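Iminosuccinate reductase (Paracoccus denitrificans, PDB 6RQA) catalyses the NADH-dependent reduction of iminosuccinate to L-aspartate, regenerating the amino donor for the first step of the beta-hydroxyaspartate cycle. Local coordinates at residues A[134-146]-A[291-303]; A[75-88]-A[313-325]. All blocks are in the same frame, centred on the assembly; numbering follows the deposited sequence.

Contact 1: A[134-146]-A[291-303]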
# COMPACT_ATOMS: atom_id res chain seq x y z
N ALA A 134 15.39 -2.40 -17.99
CA ALA A 134 16.34 -3.38 -17.50
C ALA A 134 15.74 -4.78 -17.52
O ALA A 134 16.43 -5.75 -17.88
CB ALA A 134 16.80 -3.01 -16.09
N ALA A 135 14.47 -4.91 -17.14
CA ALA A 135 13.82 -6.22 -17.16
C ALA A 135 13.81 -6.81 -18.57
O ALA A 135 14.08 -8.00 -18.75
CB ALA A 135 12.40 -6.11 -16.61
N SER A 136 13.49 -5.99 -19.57
CA SER A 136 13.51 -6.47 -20.95
C SER A 136 14.92 -6.84 -21.38
O SER A 136 15.11 -7.80 -22.13
CB SER A 136 12.92 -5.41 -21.88
OG SER A 136 12.94 -5.85 -23.23
N ALA A 137 15.92 -6.09 -20.92
CA ALA A 137 17.30 -6.39 -21.29
C ALA A 137 17.78 -7.70 -20.67
O ALA A 137 18.59 -8.41 -21.27
CB ALA A 137 18.22 -5.24 -20.89
N VAL A 138 17.31 -8.02 -19.46
CA VAL A 138 17.68 -9.28 -18.83
C VAL A 138 17.15 -10.46 -19.65
O VAL A 138 17.86 -11.44 -19.88
CB VAL A 138 17.17 -9.33 -17.38
CG1 VAL A 138 17.37 -10.72 -16.78
CG2 VAL A 138 17.89 -8.29 -16.54
N SER A 139 15.89 -10.37 -20.10
CA SER A 139 15.34 -11.42 -20.94
C SER A 139 16.10 -11.55 -22.25
O SER A 139 16.24 -12.66 -22.78
CB SER A 139 13.86 -11.16 -21.21
OG SER A 139 13.70 -10.06 -22.09
N ILE A 140 16.60 -10.44 -22.79
CA ILE A 140 17.40 -10.49 -24.01
C ILE A 140 18.70 -11.25 -23.76
O ILE A 140 19.07 -12.15 -24.52
CB ILE A 140 17.66 -9.08 -24.54
CG1 ILE A 140 16.37 -8.43 -25.03
CG2 ILE A 140 18.70 -9.11 -25.66
CD1 ILE A 140 16.54 -7.02 -25.54
N LYS A 141 19.40 -10.91 -22.67
CA LYS A 141 20.68 -11.55 -22.38
C LYS A 141 20.54 -13.06 -22.23
O LYS A 141 21.46 -13.80 -22.59
CB LYS A 141 21.29 -10.94 -21.12
CG LYS A 141 22.63 -11.54 -20.73
CD LYS A 141 23.10 -11.01 -19.39
CE LYS A 141 24.38 -11.69 -18.94
NZ LYS A 141 24.83 -11.20 -17.60
N TYR A 142 19.40 -13.53 -21.71
CA TYR A 142 19.24 -14.95 -21.40
C TYR A 142 18.35 -15.71 -22.37
O TYR A 142 18.30 -16.94 -22.29
CB TYR A 142 18.69 -15.11 -19.97
CG TYR A 142 19.69 -14.78 -18.88
CD1 TYR A 142 20.61 -15.72 -18.45
CD2 TYR A 142 19.70 -13.53 -18.29
CE1 TYR A 142 21.53 -15.43 -17.46
CE2 TYR A 142 20.62 -13.22 -17.29
CZ TYR A 142 21.52 -14.17 -16.88
OH TYR A 142 22.43 -13.87 -15.89
N LEU A 143 17.65 -15.03 -23.28
CA LEU A 143 16.72 -15.71 -24.18
C LEU A 143 16.86 -15.34 -25.65
O LEU A 143 16.25 -16.02 -26.49
CB LEU A 143 15.27 -15.45 -23.75
CG LEU A 143 14.89 -15.84 -22.32
CD1 LEU A 143 13.49 -15.35 -21.99
CD2 LEU A 143 14.98 -17.35 -22.12
N ALA A 144 17.62 -14.31 -26.00
CA ALA A 144 17.71 -13.90 -27.39
C ALA A 144 18.41 -14.97 -28.23
O ALA A 144 19.28 -15.69 -27.74
CB ALA A 144 18.47 -12.58 -27.52
N PRO A 145 18.03 -15.09 -29.50
CA PRO A 145 18.71 -16.05 -30.38
C PRO A 145 20.19 -15.73 -30.51
O PRO A 145 20.61 -14.58 -30.41
CB PRO A 145 17.98 -15.89 -31.72
CG PRO A 145 16.65 -15.31 -31.36
CD PRO A 145 16.91 -14.42 -30.18
N LYS A 146 20.97 -16.78 -30.74
CA LYS A 146 22.42 -16.63 -30.86
C LYS A 146 22.77 -15.75 -32.05
O LYS A 146 22.39 -16.04 -33.19
CB LYS A 146 23.08 -18.00 -30.99
CG LYS A 146 22.16 -19.10 -31.52
CD LYS A 146 21.78 -20.09 -30.42
CE LYS A 146 20.37 -19.83 -29.88
NZ LYS A 146 19.33 -20.11 -30.90
N LEU A 291 11.48 -16.10 -15.86
CA LEU A 291 12.76 -15.62 -16.39
C LEU A 291 13.86 -15.75 -15.36
O LEU A 291 15.01 -16.04 -15.70
CB LEU A 291 12.62 -14.17 -16.85
CG LEU A 291 13.92 -13.51 -17.35
CD1 LEU A 291 14.45 -14.24 -18.58
CD2 LEU A 291 13.71 -12.04 -17.64
N GLY A 292 13.54 -15.53 -14.08
CA GLY A 292 14.54 -15.64 -13.03
C GLY A 292 15.14 -17.02 -12.92
O GLY A 292 16.31 -17.16 -12.57
N ALA A 293 14.35 -18.06 -13.20
CA ALA A 293 14.89 -19.42 -13.16
C ALA A 293 15.96 -19.62 -14.22
O ALA A 293 16.88 -20.43 -14.03
CB ALA A 293 13.76 -20.44 -13.35
N VAL A 294 15.87 -18.90 -15.34
CA VAL A 294 16.93 -18.93 -16.34
C VAL A 294 18.16 -18.20 -15.82
O VAL A 294 19.30 -18.62 -16.04
CB VAL A 294 16.44 -18.34 -17.67
CG1 VAL A 294 17.52 -18.45 -18.74
CG2 VAL A 294 15.16 -19.03 -18.11
N VAL A 295 17.95 -17.09 -15.10
CA VAL A 295 19.06 -16.32 -14.56
C VAL A 295 19.77 -17.11 -13.47
O VAL A 295 21.00 -17.11 -13.38
CB VAL A 295 18.57 -14.95 -14.06
CG1 VAL A 295 19.74 -14.12 -13.55
CG2 VAL A 295 17.81 -14.22 -15.15
N ALA A 296 19.01 -17.79 -12.61
CA ALA A 296 19.57 -18.56 -11.51
C ALA A 296 20.17 -19.89 -11.95
O ALA A 296 20.65 -20.64 -11.09
CB ALA A 296 18.51 -18.80 -10.44
N GLY A 297 20.13 -20.21 -13.24
CA GLY A 297 20.70 -21.44 -13.74
C GLY A 297 19.82 -22.66 -13.60
O GLY A 297 20.24 -23.76 -14.01
N ASP A 298 18.61 -22.53 -13.06
CA ASP A 298 17.72 -23.67 -12.90
C ASP A 298 16.95 -24.00 -14.17
O ASP A 298 16.46 -25.13 -14.31
CB ASP A 298 16.73 -23.41 -11.75
CG ASP A 298 17.42 -23.26 -10.41
OD1 ASP A 298 18.11 -22.24 -10.21
OD2 ASP A 298 17.27 -24.16 -9.56
N ASP A 299 16.82 -23.05 -15.09
CA ASP A 299 16.11 -23.25 -16.34
C ASP A 299 17.06 -23.04 -17.51
O ASP A 299 17.77 -22.02 -17.55
CB ASP A 299 14.91 -22.29 -16.45
CG ASP A 299 13.96 -22.65 -17.57
OD1 ASP A 299 14.40 -22.79 -18.73
OD2 ASP A 299 12.75 -22.78 -17.29
N PRO A 300 17.13 -23.97 -18.46
CA PRO A 300 18.03 -23.77 -19.61
C PRO A 300 17.63 -22.60 -20.49
O PRO A 300 18.49 -22.00 -21.14
CB PRO A 300 17.94 -25.11 -20.37
CG PRO A 300 16.64 -25.70 -19.95
CD PRO A 300 16.44 -25.27 -18.52
N GLY A 301 16.34 -22.26 -20.54
CA GLY A 301 15.90 -21.09 -21.27
C GLY A 301 15.35 -21.38 -22.65
O GLY A 301 14.37 -22.12 -22.79
N ARG A 302 15.97 -20.79 -23.67
CA ARG A 302 15.47 -20.94 -25.03
C ARG A 302 15.58 -22.38 -25.51
O ARG A 302 14.59 -22.97 -25.97
CB ARG A 302 16.24 -20.00 -25.97
CG ARG A 302 16.11 -20.36 -27.44
CD ARG A 302 16.77 -19.31 -28.33
NE ARG A 302 16.03 -18.06 -28.33
CZ ARG A 302 15.04 -17.77 -29.17
NH1 ARG A 302 14.67 -18.66 -30.09
NH2 ARG A 302 14.43 -16.60 -29.11
N GLY A 303 16.77 -22.97 -25.41
CA GLY A 303 16.98 -24.31 -25.92
C GLY A 303 16.90 -24.36 -27.44
O GLY A 303 17.67 -23.68 -28.13

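Contact 2: A[75-88]-A[313-325]. With NAD (nicotinamide-adenine-dinucleotide), chain C.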
# COMPACT_ATOMS: atom_id res chain seq x y z
N LYS A 75 2.70 -1.43 -4.75
CA LYS A 75 3.41 -2.66 -5.11
C LYS A 75 4.53 -2.85 -4.08
O LYS A 75 5.63 -2.31 -4.24
CB LYS A 75 3.96 -2.59 -6.54
CG LYS A 75 2.89 -2.75 -7.61
CD LYS A 75 3.50 -2.75 -9.01
CE LYS A 75 2.44 -2.97 -10.07
NZ LYS A 75 3.02 -2.93 -11.45
N GLY A 76 4.23 -3.61 -3.03
CA GLY A 76 5.22 -3.88 -2.01
C GLY A 76 5.99 -5.16 -2.26
O GLY A 76 5.66 -5.96 -3.14
N GLY A 77 7.04 -5.35 -1.48
CA GLY A 77 7.87 -6.53 -1.62
C GLY A 77 8.96 -6.54 -0.57
O GLY A 77 9.19 -5.54 0.13
N PHE A 78 9.65 -7.68 -0.48
CA PHE A 78 10.72 -7.86 0.48
C PHE A 78 11.80 -8.73 -0.13
O PHE A 78 11.50 -9.79 -0.69
CB PHE A 78 10.21 -8.48 1.79
CG PHE A 78 11.29 -8.81 2.77
CD1 PHE A 78 12.23 -7.86 3.14
CD2 PHE A 78 11.35 -10.08 3.34
CE1 PHE A 78 13.22 -8.17 4.05
CE2 PHE A 78 12.35 -10.39 4.25
CZ PHE A 78 13.28 -9.44 4.61
N ASP A 79 13.05 -8.28 -0.02
CA ASP A 79 14.22 -9.02 -0.51
C ASP A 79 15.04 -9.41 0.71
O ASP A 79 15.84 -8.61 1.21
CB ASP A 79 15.02 -8.17 -1.49
CG ASP A 79 16.09 -8.97 -2.23
OD1 ASP A 79 16.64 -9.93 -1.65
OD2 ASP A 79 16.39 -8.62 -3.39
N ALA A 80 14.85 -10.64 1.18
CA ALA A 80 15.60 -11.12 2.34
C ALA A 80 17.09 -11.26 2.06
O ALA A 80 17.89 -11.19 2.99
CB ALA A 80 15.04 -12.47 2.81
N SER A 81 17.47 -11.43 0.79
CA SER A 81 18.88 -11.57 0.46
C SER A 81 19.61 -10.24 0.59
O SER A 81 20.71 -10.17 1.16
CB SER A 81 19.04 -12.14 -0.95
OG SER A 81 20.40 -12.28 -1.30
N ALA A 82 19.02 -9.17 0.07
CA ALA A 82 19.62 -7.84 0.10
C ALA A 82 19.11 -6.99 1.26
O ALA A 82 19.60 -5.87 1.45
CB ALA A 82 19.37 -7.11 -1.22
N LEU A 83 18.15 -7.49 2.04
CA LEU A 83 17.54 -6.75 3.14
C LEU A 83 17.01 -5.40 2.67
O LEU A 83 17.40 -4.33 3.15
CB LEU A 83 18.52 -6.60 4.31
CG LEU A 83 18.81 -7.90 5.06
CD1 LEU A 83 19.70 -7.64 6.26
CD2 LEU A 83 17.51 -8.58 5.49
N VAL A 84 16.10 -5.47 1.70
CA VAL A 84 15.42 -4.30 1.15
C VAL A 84 13.92 -4.52 1.30
O VAL A 84 13.40 -5.58 0.94
CB VAL A 84 15.80 -4.08 -0.33
CG1 VAL A 84 15.09 -2.85 -0.88
CG2 VAL A 84 17.31 -3.94 -0.47
N LEU A 85 13.24 -3.52 1.85
CA LEU A 85 11.82 -3.62 2.16
C LEU A 85 11.15 -2.29 1.85
O LEU A 85 11.70 -1.23 2.13
CB LEU A 85 11.60 -3.99 3.63
CG LEU A 85 10.15 -4.05 4.14
CD1 LEU A 85 9.39 -5.20 3.50
CD2 LEU A 85 10.12 -4.16 5.66
N GLY A 86 9.96 -2.36 1.28
CA GLY A 86 9.21 -1.15 1.01
C GLY A 86 8.16 -1.38 -0.06
O GLY A 86 7.65 -2.49 -0.23
N LEU A 87 7.85 -0.30 -0.78
CA LEU A 87 6.81 -0.33 -1.80
C LEU A 87 6.98 0.87 -2.71
O LEU A 87 7.66 1.84 -2.38
CB LEU A 87 5.41 -0.32 -1.17
CG LEU A 87 4.95 1.04 -0.63
CD1 LEU A 87 3.44 1.12 -0.59
CD2 LEU A 87 5.54 1.32 0.75
N LYS A 88 6.34 0.79 -3.88
CA LYS A 88 6.14 1.94 -4.75
C LYS A 88 4.66 2.28 -4.75
O LYS A 88 3.82 1.41 -4.97
CB LYS A 88 6.63 1.66 -6.17
CG LYS A 88 6.64 2.90 -7.06
CD LYS A 88 7.17 2.62 -8.46
CE LYS A 88 6.18 1.83 -9.29
NZ LYS A 88 6.70 1.57 -10.66
N THR A 313 5.38 -7.83 -16.77
CA THR A 313 4.24 -7.15 -16.18
C THR A 313 4.63 -6.07 -15.18
O THR A 313 3.85 -5.14 -14.96
CB THR A 313 3.31 -8.15 -15.49
OG1 THR A 313 4.00 -8.76 -14.39
CG2 THR A 313 2.87 -9.23 -16.46
N GLY A 314 5.81 -6.17 -14.58
CA GLY A 314 6.24 -5.21 -13.59
C GLY A 314 5.94 -5.65 -12.17
O GLY A 314 4.78 -5.84 -11.81
N VAL A 315 6.98 -5.81 -11.36
CA VAL A 315 6.83 -6.22 -9.97
C VAL A 315 7.52 -5.19 -9.08
O VAL A 315 8.47 -4.51 -9.49
CB VAL A 315 7.40 -7.63 -9.71
CG1 VAL A 315 6.66 -8.66 -10.56
CG2 VAL A 315 8.89 -7.68 -9.98
N GLY A 316 7.02 -5.08 -7.85
CA GLY A 316 7.52 -4.06 -6.94
C GLY A 316 8.98 -4.23 -6.57
O GLY A 316 9.67 -3.25 -6.27
N LEU A 317 9.48 -5.47 -6.56
CA LEU A 317 10.88 -5.69 -6.23
C LEU A 317 11.81 -5.01 -7.22
O LEU A 317 12.90 -4.56 -6.84
CB LEU A 317 11.19 -7.19 -6.17
CG LEU A 317 10.60 -7.99 -5.00
CD1 LEU A 317 10.92 -9.47 -5.16
CD2 LEU A 317 11.12 -7.47 -3.67
N GLN A 318 11.41 -4.92 -8.49
CA GLN A 318 12.21 -4.19 -9.47
C GLN A 318 12.36 -2.73 -9.08
O GLN A 318 13.46 -2.16 -9.16
CB GLN A 318 11.58 -4.32 -10.86
CG GLN A 318 11.61 -5.73 -11.42
CD GLN A 318 10.66 -5.91 -12.59
OE1 GLN A 318 9.73 -5.13 -12.77
NE2 GLN A 318 10.91 -6.94 -13.39
N ASP A 319 11.26 -2.10 -8.64
CA ASP A 319 11.34 -0.72 -8.16
C ASP A 319 12.19 -0.63 -6.89
O ASP A 319 12.99 0.29 -6.74
CB ASP A 319 9.94 -0.18 -7.89
CG ASP A 319 9.04 -0.26 -9.11
OD1 ASP A 319 9.41 0.31 -10.16
OD2 ASP A 319 7.97 -0.90 -9.02
N LEU A 320 12.03 -1.59 -5.98
CA LEU A 320 12.80 -1.57 -4.74
C LEU A 320 14.29 -1.72 -5.00
O LEU A 320 15.11 -1.01 -4.41
CB LEU A 320 12.31 -2.66 -3.79
CG LEU A 320 10.87 -2.56 -3.28
CD1 LEU A 320 10.55 -3.71 -2.34
CD2 LEU A 320 10.63 -1.22 -2.60
N ALA A 321 14.65 -2.64 -5.90
CA ALA A 321 16.07 -2.88 -6.17
C ALA A 321 16.73 -1.67 -6.81
O ALA A 321 17.86 -1.32 -6.45
CB ALA A 321 16.23 -4.11 -7.07
N VAL A 322 16.05 -1.03 -7.76
CA VAL A 322 16.66 0.10 -8.45
C VAL A 322 16.65 1.35 -7.56
O VAL A 322 17.50 2.23 -7.72
CB VAL A 322 15.95 0.35 -9.79
CG1 VAL A 322 14.59 1.00 -9.58
CG2 VAL A 322 16.82 1.19 -10.71
N ALA A 323 15.73 1.43 -6.60
CA ALA A 323 15.70 2.58 -5.70
C ALA A 323 16.73 2.44 -4.59
O ALA A 323 17.33 3.44 -4.18
CB ALA A 323 14.30 2.76 -5.11
N GLN A 324 16.94 1.22 -4.09
CA GLN A 324 17.97 1.01 -3.08
C GLN A 324 19.35 1.36 -3.62
O GLN A 324 20.16 1.98 -2.91
CB GLN A 324 17.94 -0.44 -2.59
CG GLN A 324 19.11 -0.82 -1.69
CD GLN A 324 19.17 0.01 -0.41
OE1 GLN A 324 18.19 0.62 -0.00
NE2 GLN A 324 20.34 0.03 0.21
N ALA A 325 19.64 0.99 -4.87
CA ALA A 325 20.91 1.36 -5.48
C ALA A 325 21.04 2.87 -5.64
O ALA A 325 22.14 3.42 -5.50
CB ALA A 325 21.06 0.67 -6.83
PA NAD C . 2.93 6.08 -24.08
O1A NAD C . 1.45 6.37 -24.11
O2A NAD C . 4.11 7.00 -24.06
O5B NAD C . 3.06 5.41 -25.68
C5B NAD C . 1.97 4.60 -25.87
C4B NAD C . 2.10 3.93 -27.21
O4B NAD C . 1.06 2.98 -27.33
C3B NAD C . 1.82 5.03 -28.24
O3B NAD C . 3.07 5.56 -28.53
C2B NAD C . 1.22 4.23 -29.40
O2B NAD C . 2.20 3.72 -30.24
C1B NAD C . 0.55 3.01 -28.66
N9A NAD C . -0.90 3.20 -28.53
C8A NAD C . -1.63 4.22 -27.89
N7A NAD C . -2.95 4.04 -27.98
C5A NAD C . -3.10 2.86 -28.72
C6A NAD C . -4.24 2.13 -29.16
N6A NAD C . -5.48 2.59 -28.86
N1A NAD C . -4.09 0.98 -29.88
C2A NAD C . -2.80 0.58 -30.14
N3A NAD C . -1.63 1.16 -29.79
C4A NAD C . -1.83 2.31 -29.07
O3 NAD C . 2.89 4.87 -23.02
PN NAD C . 4.29 4.53 -22.34
O1N NAD C . 5.54 4.41 -23.18
O2N NAD C . 4.08 5.15 -21.01
O5D NAD C . 4.16 2.83 -21.81
C5D NAD C . 3.40 2.19 -22.74
C4D NAD C . 2.93 0.89 -22.14
O4D NAD C . 3.97 0.38 -21.28
C3D NAD C . 1.70 1.21 -21.24
O3D NAD C . 0.72 0.31 -21.60
C2D NAD C . 2.24 0.93 -19.82
O2D NAD C . 1.33 0.30 -18.99
C1D NAD C . 3.31 -0.12 -20.16
N1N NAD C . 4.33 -0.19 -19.03
C2N NAD C . 4.75 -1.44 -18.68
C3N NAD C . 5.68 -1.59 -17.66
C7N NAD C . 6.08 -2.99 -17.34
O7N NAD C . 6.89 -3.25 -16.45
N7N NAD C . 5.51 -3.98 -18.10
C4N NAD C . 6.16 -0.46 -17.00
C5N NAD C . 5.71 0.80 -17.37
C6N NAD C . 4.78 0.94 -18.41
O HOH W 1 1.53 -4.02 -13.16

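Contact 1: A[134-146]-A[291-303]
Tyr142 lays one face of its ring over Val295, whose CG2 sits 3.9 Å from the ring centroid in a CH-pi contact, displaced toward the CD2-CE2 rim. This is helix packing on the NAD-binding Rossmann-type domain: the last turns of helix 125-143 cross the short helix 291-295, which follows strand 288-290 at the edge of the parallel sheet, at 54° with the axes 10.0 Å apart. The other methyl of Val295, CG1, reaches the phenol end, while the CH2 of Lys141 at CG lies over the opposite ring face. With CG of Tyr142 beside its backbone N, the ring extends across Val295 and carries its hydroxyl to Glu44, which hydrogen-bonds it.

The neighbouring Val294 sets its CG1 3.7 Å from CB of Tyr142. One turn earlier, Leu291 forks against helix 125-143: CD2 of Leu291 touches CB of Ser139 at 3.7 Å and also meets CG1 of Val138, whereas CD1 meets CD1 of Leu143. The hydroxyl of Ser139 turns back to Ser136 O and also bonds to His236 of strand 235-239.

Beyond the helices the contact becomes polar. Helix 291-295 closes in a Schellman motif at Gly297, and an Asx turn at Asp299 leads the chain back to Arg302. There the guanidinium takes the carbonyl of Leu143: Arg302 NE donates to Leu143 O at 2.8 Å, nearly straight at 164°, with the oxygen close to the guanidinium plane. NH2 adds only a weak bond to that oxygen and is also hydrogen-bonded to Thr235 O. A bend at chi3 (-70°) turns the guanidinium so that Pro145 lies over one of its faces, with Pro145 CG 3.4 Å from Arg302 NH2.

Contact 2: A[75-88]-A[313-325]
Lys88 and Asp319 form the charged part of this contact, in which the N-terminal half of helix 316-333 lies across a beta hairpin, strands 71-79 and 84-92, of the mixed sheet. Lys88, by similarity the proton donor/acceptor of the active site, brings NZ to 3.0 Å from Asp319 OD1 in a salt bridge whose hydrogen bond is weak. The two side chains cross at about a right angle; the bend of Lys88 at chi3 (73°) turns CE and NZ along the carboxylate, and CD touches it too. Asp319 is also paired with Arg131, an NAD-binding residue, and Thr128 is a further partner of Lys88 NZ.

Lys75, by contrast, stretches out fully toward the loop before the helix. Its NZ makes a weak bond to Gly314 O and shares a water with Thr313 O; the same loop, through Gly314 CA, lies against the nicotinamide amide O7N of NAD.

Van der Waals packing, largely on the strand backbones, makes up the rest. Gly316 sets its CA 3.7 Å from Lys75 O, and Gly77, equally bare, lets the leucines down onto the strands. Leu320 straddles the hairpin: CD1 rests 3.4 Å from Gly77 O on one strand and CD2 lies 3.4 Å from Leu87 N on the other. Leu317 CD2 lies against the backbone at Phe78 N. Toward the hairpin turn, Val84 splits its methyls, CG1 against Leu320 CB and CG2 3.8 Å from Gln324 CG.

The two contacts lie with centres about 20 Å apart in one chain. Along the sequence contact 1 is nested inside contact 2: 75-88, then 134-146, 291-303 and finally 313-325. Contact 1 joins helices beside the parallel sheet of the nucleotide-binding domain, whereas contact 2 packs a helix on the mixed sheet, where Phe78 and Leu85 also pack on the second subunit. Helix 125-143 connects them, Ala135 CB lying 3.6 Å from Gln318 NE2 of helix 316-333. The bound nicotinamide sits near this junction, so cofactor and the probable catalytic lysine are brought together where the sheets' helices meet.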